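Long-range contact in acetylxylan esterase (Geobacillus stearothermophilus, PDB 5BN1), which removes acetyl side groups from the xylose units of xylan and xylo-oligosaccharides, acting as a serine esterase in the breakdown of plant hemicellulose: residues P82-I91 with L127-F137. The protein carries 1 engineered substitution. Sequence-based numbering, arbitrary orientation.
Sequences PDWVSIMIGI and LVKGIILMTPF
Trp84 to Ile87 pair in register with Gly130 to Leu133 as neighbouring parallel strands, axes 13° apart, through backbone bonds such as Ile132 N to Val85 O at 2.8 Å. These are adjacent strands of the five-stranded parallel sheet of the SGNH (GDSL) hydrolase fold, joined by a mostly helical crossover, with strand 8-13 on the other flank of 84-88. At the start of the pair, Asp83 and Lys129 run side by side into a salt bridge: Lys129 NZ reaches Asp83 OD1 at 2.8 Å from above the carboxylate plane, while Asp83 OD2 takes the backbone N of Lys8. Next door the Trp84 indole lies over the backbone of Gly130, whose CA sits 3.7 Å from the centroid of the six-membered ring; a side chain on Gly130 would run into Trp84 CZ3. CG of Trp84 stands anti to its carbonyl carbon (chi1 -72°), which swings the ring across to the neighbouring strand, where CE3 also meets Ile132 CD1. NE1 hydrogen-bonds the carboxylate of Glu7, just before strand 8-13. Replacing Trp84 with an alanine would probably uncover the Gly130 backbone, open a gap beside Ile132 and leave the Glu7 carboxylate without its indole partner. Farther along this face, Ser86 OG meets Met134 SD, and Phe207 of helix 197-211 packs over both. Ile87 CD1 rests on Leu133 CD2 on the opposite face. Past the strands a water takes over from the direct backbone bonds, accepting from Ile89 N and lying 2.8 Å from Met134 O. Ile91, next to the presumed oxyanion-stabilising Asn92, lays CD1 over one face of the Phe137 ring, and Met88, extended through chi1 and chi2, brings its sulfur to the edge of that ring in a Met-aromatic contact, SD lying 4.1 Å from Phe137 CE2.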
loop_
_atom_site.group_PDB
_atom_site.type_symbol
_atom_site.label_atom_id
_atom_site.label_comp_id
_atom_site.label_asym_id
_atom_site.label_seq_id
_atom_site.Cartn_x
_atom_site.Cartn_y
_atom_site.Cartn_z
ATOM N N PRO A 82 0.222 -23.528 -30.593
ATOM C CA PRO A 82 -0.694 -24.440 -30.054
ATOM C C PRO A 82 -1.193 -25.538 -30.871
ATOM O O PRO A 82 -1.218 -25.476 -32.108
ATOM C CB PRO A 82 -1.906 -23.504 -29.705
ATOM C CG PRO A 82 -1.828 -22.473 -30.849
ATOM C CD PRO A 82 -0.396 -22.238 -31.024
ATOM N N ASP A 83 -1.658 -26.590 -30.252
ATOM C CA ASP A 83 -2.359 -27.662 -30.931
ATOM C C ASP A 83 -3.835 -27.501 -31.076
ATOM O O ASP A 83 -4.468 -27.740 -32.048
ATOM C CB ASP A 83 -2.077 -28.992 -30.254
ATOM C CG ASP A 83 -0.618 -29.311 -30.233
ATOM O OD1 ASP A 83 -0.046 -29.494 -31.430
ATOM O OD2 ASP A 83 0.097 -29.303 -29.210
ATOM N N TRP A 84 -4.463 -26.833 -30.035
ATOM C CA TRP A 84 -5.828 -26.541 -30.034
ATOM C C TRP A 84 -6.007 -25.080 -29.550
ATOM O O TRP A 84 -5.263 -24.624 -28.671
ATOM C CB TRP A 84 -6.608 -27.403 -29.070
ATOM C CG TRP A 84 -6.761 -28.770 -29.471
ATOM C CD1 TRP A 84 -5.853 -29.755 -29.304
ATOM C CD2 TRP A 84 -7.893 -29.326 -30.170
ATOM N NE1 TRP A 84 -6.366 -30.913 -29.896
ATOM C CE2 TRP A 84 -7.594 -30.669 -30.423
ATOM C CE3 TRP A 84 -9.080 -28.791 -30.661
ATOM C CZ2 TRP A 84 -8.454 -31.491 -31.109
ATOM C CZ3 TRP A 84 -9.969 -29.640 -31.300
ATOM C CH2 TRP A 84 -9.641 -30.963 -31.505
ATOM N N VAL A 85 -6.862 -24.359 -30.279
ATOM C CA VAL A 85 -7.180 -22.975 -29.927
ATOM C C VAL A 85 -8.654 -22.851 -29.681
ATOM O O VAL A 85 -9.531 -23.140 -30.466
ATOM C CB VAL A 85 -6.766 -21.949 -31.030
ATOM C CG1 VAL A 85 -7.119 -20.495 -30.644
ATOM C CG2 VAL A 85 -5.311 -22.011 -31.274
ATOM N N SER A 86 -8.992 -22.380 -28.456
ATOM C CA SER A 86 -10.345 -22.095 -27.988
ATOM C C SER A 86 -10.539 -20.556 -27.977
ATOM O O SER A 86 -9.712 -19.820 -27.451
ATOM C CB SER A 86 -10.651 -22.602 -26.561
ATOM O OG SER A 86 -11.939 -22.327 -26.180
ATOM N N ILE A 87 -11.566 -20.133 -28.701
ATOM C CA ILE A 87 -11.895 -18.711 -28.857
ATOM C C ILE A 87 -13.260 -18.474 -28.250
ATOM O O ILE A 87 -14.263 -19.072 -28.596
ATOM C CB ILE A 87 -11.925 -18.247 -30.354
ATOM C CG1 ILE A 87 -10.608 -18.693 -30.986
ATOM C CG2 ILE A 87 -12.226 -16.768 -30.433
ATOM C CD1 ILE A 87 -10.731 -18.626 -32.534
ATOM N N MET A 88 -13.360 -17.443 -27.353
ATOM C CA MET A 88 -14.653 -16.925 -26.866
ATOM C C MET A 88 -14.553 -15.418 -26.871
ATOM O O MET A 88 -13.937 -14.736 -26.072
ATOM C CB MET A 88 -15.073 -17.399 -25.451
ATOM C CG MET A 88 -16.461 -16.930 -25.120
ATOM S SD MET A 88 -17.286 -17.793 -23.768
ATOM C CE MET A 88 -16.042 -17.656 -22.511
ATOM N N ILE A 89 -15.208 -14.865 -27.933
ATOM C CA ILE A 89 -15.152 -13.417 -28.185
ATOM C C ILE A 89 -16.460 -12.954 -28.777
ATOM O O ILE A 89 -17.234 -13.713 -29.394
ATOM C CB ILE A 89 -13.974 -13.050 -29.083
ATOM C CG1 ILE A 89 -13.522 -11.582 -28.954
ATOM C CG2 ILE A 89 -14.294 -13.489 -30.566
ATOM C CD1 ILE A 89 -12.752 -11.322 -27.644
ATOM N N GLY A 90 -16.806 -11.702 -28.468
ATOM C CA GLY A 90 -18.091 -11.063 -28.918
ATOM C C GLY A 90 -18.844 -10.331 -27.850
ATOM O O GLY A 90 -19.624 -9.473 -28.152
ATOM N N ILE A 91 -18.634 -10.696 -26.560
ATOM C CA ILE A 91 -19.329 -9.959 -25.538
ATOM C C ILE A 91 -19.087 -8.461 -25.611
ATOM O O ILE A 91 -20.035 -7.688 -25.550
ATOM C CB ILE A 91 -18.993 -10.500 -24.148
ATOM C CG1 ILE A 91 -19.656 -11.848 -23.930
ATOM C CG2 ILE A 91 -19.497 -9.522 -23.042
ATOM C CD1 ILE A 91 -19.236 -12.622 -22.691
ATOM N N LEU A 127 -2.641 -24.543 -39.188
ATOM C CA LEU A 127 -1.523 -24.497 -38.343
ATOM C C LEU A 127 -1.703 -25.287 -37.068
ATOM O O LEU A 127 -0.727 -25.382 -36.287
ATOM C CB LEU A 127 -1.130 -23.069 -38.024
ATOM C CG LEU A 127 -1.074 -22.107 -39.203
ATOM C CD1 LEU A 127 -0.734 -20.681 -38.806
ATOM C CD2 LEU A 127 -0.068 -22.636 -40.205
ATOM N N VAL A 128 -2.869 -25.794 -36.825
ATOM C CA VAL A 128 -3.173 -26.397 -35.531
ATOM C C VAL A 128 -3.901 -27.674 -35.735
ATOM O O VAL A 128 -4.398 -28.068 -36.856
ATOM C CB VAL A 128 -4.147 -25.479 -34.680
ATOM C CG1 VAL A 128 -3.457 -24.244 -34.467
ATOM C CG2 VAL A 128 -5.504 -25.322 -35.300
ATOM N N LYS A 129 -3.980 -28.469 -34.671
ATOM C CA LYS A 129 -4.843 -29.617 -34.666
ATOM C C LYS A 129 -6.309 -29.414 -34.671
ATOM O O LYS A 129 -7.062 -30.093 -35.342
ATOM C CB LYS A 129 -4.517 -30.668 -33.516
ATOM C CG LYS A 129 -3.045 -31.067 -33.453
ATOM C CD LYS A 129 -2.726 -32.174 -32.397
ATOM C CE LYS A 129 -1.279 -32.728 -32.417
ATOM N NZ LYS A 129 -0.247 -31.871 -32.987
ATOM N N GLY A 130 -6.841 -28.399 -33.928
ATOM C CA GLY A 130 -8.201 -28.151 -33.942
ATOM C C GLY A 130 -8.532 -26.745 -33.278
ATOM O O GLY A 130 -7.649 -26.195 -32.655
ATOM N N ILE A 131 -9.755 -26.332 -33.525
ATOM C CA ILE A 131 -10.252 -25.024 -33.018
ATOM C C ILE A 131 -11.530 -25.307 -32.361
ATOM O O ILE A 131 -12.421 -26.022 -32.816
ATOM C CB ILE A 131 -10.417 -24.038 -34.164
ATOM C CG1 ILE A 131 -9.030 -23.664 -34.685
ATOM C CG2 ILE A 131 -11.193 -22.778 -33.672
ATOM C CD1 ILE A 131 -9.077 -22.795 -35.928
ATOM N N ILE A 132 -11.751 -24.636 -31.159
ATOM C CA ILE A 132 -12.985 -24.684 -30.512
ATOM C C ILE A 132 -13.596 -23.266 -30.426
ATOM O O ILE A 132 -12.919 -22.385 -29.956
ATOM C CB ILE A 132 -12.878 -25.156 -29.000
ATOM C CG1 ILE A 132 -12.128 -26.507 -28.948
ATOM C CG2 ILE A 132 -14.251 -25.322 -28.411
ATOM C CD1 ILE A 132 -10.856 -26.538 -28.208
ATOM N N LEU A 133 -14.731 -23.056 -31.078
ATOM C CA LEU A 133 -15.386 -21.765 -31.093
ATOM C C LEU A 133 -16.473 -21.837 -30.082
ATOM O O LEU A 133 -17.466 -22.507 -30.136
ATOM C CB LEU A 133 -16.010 -21.518 -32.519
ATOM C CG LEU A 133 -14.888 -21.176 -33.448
ATOM C CD1 LEU A 133 -15.483 -21.167 -34.868
ATOM C CD2 LEU A 133 -14.338 -19.813 -33.252
ATOM N N MET A 134 -16.312 -20.912 -29.064
ATOM C CA MET A 134 -17.355 -20.734 -28.106
ATOM C C MET A 134 -18.106 -19.461 -28.363
ATOM O O MET A 134 -17.538 -18.442 -28.633
ATOM C CB MET A 134 -16.701 -20.557 -26.704
ATOM C CG MET A 134 -15.793 -21.679 -26.286
ATOM S SD MET A 134 -14.911 -21.458 -24.618
ATOM C CE MET A 134 -16.348 -21.554 -23.574
ATOM N N THR A 135 -19.393 -19.522 -28.283
ATOM C CA THR A 135 -20.239 -18.326 -28.527
ATOM C C THR A 135 -19.991 -17.318 -27.392
ATOM O O THR A 135 -19.658 -17.761 -26.269
ATOM C CB THR A 135 -21.749 -18.556 -28.575
ATOM O OG1 THR A 135 -22.268 -19.127 -27.343
ATOM C CG2 THR A 135 -22.080 -19.612 -29.663
ATOM N N PRO A 136 -20.062 -16.049 -27.675
ATOM C CA PRO A 136 -20.352 -15.109 -26.561
ATOM C C PRO A 136 -21.675 -15.486 -25.939
ATOM O O PRO A 136 -22.502 -16.328 -26.360
ATOM C CB PRO A 136 -20.288 -13.781 -27.276
ATOM C CG PRO A 136 -21.000 -14.042 -28.620
ATOM C CD PRO A 136 -20.356 -15.343 -28.987
ATOM N N PHE A 137 -22.043 -14.750 -24.859
ATOM C CA PHE A 137 -23.265 -14.970 -24.168
ATOM C C PHE A 137 -23.666 -13.668 -23.425
ATOM O O PHE A 137 -22.829 -12.781 -23.255
ATOM C CB PHE A 137 -23.120 -16.123 -23.087
ATOM C CG PHE A 137 -22.104 -15.874 -22.014
ATOM C CD1 PHE A 137 -22.496 -15.106 -20.936
ATOM C CD2 PHE A 137 -20.810 -16.320 -22.109
ATOM C CE1 PHE A 137 -21.529 -14.787 -19.961
ATOM C CE2 PHE A 137 -19.867 -16.019 -21.182
ATOM C CZ PHE A 137 -20.213 -15.221 -20.125
HETATM O O HOH W 1 0.296 -24.196 -34.019
HETATM O O HOH W 2 -16.146 -16.581 -30.147
#